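Local coordinates for xylose isomerase domain protein (PDB 3U0H) that adopts a xylose isomerase-like TIM-barrel fold and is probably an isomerase, like other members of its family, at residues 6-11 and 22-27. Numbering follows the deposited sequence.
Sequences PCLHPT and LDLARE
H9 ND1 is approached twice by T11. T11 OG1 lies 3.1 Å from H9 ND1, a hydrogen bond in which either atom could be the donor. A weak bond from T11 N reaches the same H9 ND1 at 3.4 Å. T11 OG1 is also bonded by V251 N, which ties this turn to the loop after strand 246-249. P10 CD lies above one face of the H9 ring, offset toward its rim.

The packing between 6-11 and 22-27 is small and wholly apolar, and it centres on L8. The L8 side chain leaves the strand toward the helix, and with chi1 near -171° its CG lies opposite the backbone N. L8 CD2 meets A25 CB at 3.8 Å and lies equally close to A25 CA. L24, one residue before A25, brings its CD2 to 4.4 Å from L8 CD2. These residues belong to the first beta-alpha-beta unit of the TIM barrel, where helix 18-27 lies outside strand 5-8. A265 of helix 261-280 touches both L8 and L24. A25 also rests on V33 of strand 32-33. On the helix, R26 NH2 forms a salt bridge to D23 OD1 at 3.4 Å, with a weak hydrogen bond, and D23 OD1 also pairs with R59.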
loop_
_atom_site.group_PDB
_atom_site.type_symbol
_atom_site.label_atom_id
_atom_site.label_comp_id
_atom_site.label_asym_id
_atom_site.label_seq_id
_atom_site.Cartn_x
_atom_site.Cartn_y
_atom_site.Cartn_z
ATOM N N PRO A 6 31.471 -0.138 19.271
ATOM C CA PRO A 6 32.421 -0.395 18.222
ATOM C C PRO A 6 32.087 -1.722 17.606
ATOM O O PRO A 6 31.614 -2.614 18.304
ATOM C CB PRO A 6 33.751 -0.444 18.952
ATOM C CG PRO A 6 33.508 0.289 20.223
ATOM C CD PRO A 6 32.114 -0.086 20.591
ATOM N N CYS A 7 32.313 -1.831 16.307
ATOM C CA CYS A 7 31.975 -3.012 15.538
ATOM C C CYS A 7 33.176 -3.321 14.662
ATOM O O CYS A 7 33.754 -2.440 14.039
ATOM C CB CYS A 7 30.738 -2.762 14.665
ATOM S SG CYS A 7 30.353 -4.190 13.557
ATOM N N LEU A 8 33.568 -4.573 14.600
ATOM C CA LEU A 8 34.728 -4.948 13.793
ATOM C C LEU A 8 34.305 -5.108 12.327
ATOM O O LEU A 8 33.207 -5.572 12.010
ATOM C CB LEU A 8 35.343 -6.219 14.331
ATOM C CG LEU A 8 36.692 -6.603 13.715
ATOM C CD1 LEU A 8 37.816 -5.661 14.156
ATOM C CD2 LEU A 8 37.003 -8.045 14.070
ATOM N N HIS A 9 35.175 -4.656 11.447
ATOM C CA HIS A 9 34.969 -4.776 10.025
ATOM C C HIS A 9 36.130 -5.503 9.318
ATOM O O HIS A 9 37.285 -5.265 9.625
ATOM C CB HIS A 9 34.868 -3.393 9.461
ATOM C CG HIS A 9 34.315 -3.376 8.105
ATOM N ND1 HIS A 9 35.090 -3.439 7.026
ATOM C CD2 HIS A 9 33.005 -3.325 7.658
ATOM C CE1 HIS A 9 34.293 -3.437 5.911
ATOM N NE2 HIS A 9 33.032 -3.361 6.302
ATOM N N PRO A 10 35.837 -6.347 8.322
ATOM C CA PRO A 10 36.843 -7.185 7.646
ATOM C C PRO A 10 38.104 -6.473 7.112
ATOM O O PRO A 10 39.228 -7.032 7.188
ATOM C CB PRO A 10 36.067 -7.738 6.455
ATOM C CG PRO A 10 34.648 -7.742 6.901
ATOM C CD PRO A 10 34.501 -6.496 7.702
ATOM N N THR A 11 37.921 -5.251 6.600
ATOM C CA THR A 11 39.040 -4.426 6.124
ATOM C C THR A 11 40.019 -4.050 7.195
ATOM O O THR A 11 41.114 -3.665 6.885
ATOM C CB THR A 11 38.572 -3.090 5.560
ATOM O OG1 THR A 11 37.925 -2.350 6.608
ATOM C CG2 THR A 11 37.608 -3.298 4.374
ATOM N N LEU A 22 36.216 -14.493 13.300
ATOM C CA LEU A 22 35.352 -14.425 14.481
ATOM C C LEU A 22 36.180 -14.543 15.765
ATOM O O LEU A 22 35.842 -13.919 16.762
ATOM C CB LEU A 22 34.259 -15.486 14.430
ATOM C CG LEU A 22 33.293 -15.361 13.228
ATOM C CD1 LEU A 22 32.344 -16.544 13.105
ATOM C CD2 LEU A 22 32.533 -14.063 13.288
ATOM N N ASP A 23 37.251 -15.341 15.714
ATOM C CA ASP A 23 38.160 -15.517 16.857
ATOM C C ASP A 23 38.865 -14.212 17.196
ATOM O O ASP A 23 38.988 -13.841 18.353
ATOM C CB ASP A 23 39.246 -16.584 16.562
ATOM C CG ASP A 23 38.736 -18.035 16.685
ATOM O OD1 ASP A 23 37.649 -18.288 17.225
ATOM O OD2 ASP A 23 39.469 -18.965 16.277
ATOM N N LEU A 24 39.367 -13.546 16.164
ATOM C CA LEU A 24 39.949 -12.239 16.337
ATOM C C LEU A 24 38.931 -11.229 16.988
ATOM O O LEU A 24 39.321 -10.460 17.866
ATOM C CB LEU A 24 40.461 -11.777 14.975
ATOM C CG LEU A 24 41.584 -10.761 14.812
ATOM C CD1 LEU A 24 42.140 -10.945 13.406
ATOM C CD2 LEU A 24 41.061 -9.342 15.011
ATOM N N ALA A 25 37.651 -11.228 16.566
ATOM C CA ALA A 25 36.670 -10.308 17.159
ATOM C C ALA A 25 36.550 -10.510 18.652
ATOM O O ALA A 25 36.617 -9.549 19.399
ATOM C CB ALA A 25 35.288 -10.436 16.505
ATOM N N ARG A 26 36.377 -11.757 19.076
ATOM C CA ARG A 26 36.260 -12.114 20.500
ATOM C C ARG A 26 37.530 -11.696 21.231
ATOM O O ARG A 26 37.467 -11.048 22.274
ATOM C CB ARG A 26 36.094 -13.651 20.690
ATOM C CG ARG A 26 35.712 -14.135 22.115
ATOM C CD ARG A 26 36.441 -15.407 22.641
ATOM N NE ARG A 26 36.181 -16.701 21.944
ATOM C CZ ARG A 26 36.992 -17.302 21.040
ATOM N NH1 ARG A 26 38.153 -16.755 20.671
ATOM N NH2 ARG A 26 36.636 -18.464 20.476
ATOM N N GLU A 27 38.676 -12.098 20.673
ATOM C CA GLU A 27 39.970 -11.906 21.318
ATOM C C GLU A 27 40.252 -10.437 21.511
ATOM O O GLU A 27 40.844 -10.080 22.510
ATOM C CB GLU A 27 41.121 -12.568 20.540
ATOM C CG GLU A 27 42.511 -12.349 21.130
ATOM C CD GLU A 27 42.671 -12.895 22.551
ATOM O OE1 GLU A 27 42.281 -14.065 22.772
ATOM O OE2 GLU A 27 43.184 -12.169 23.451
#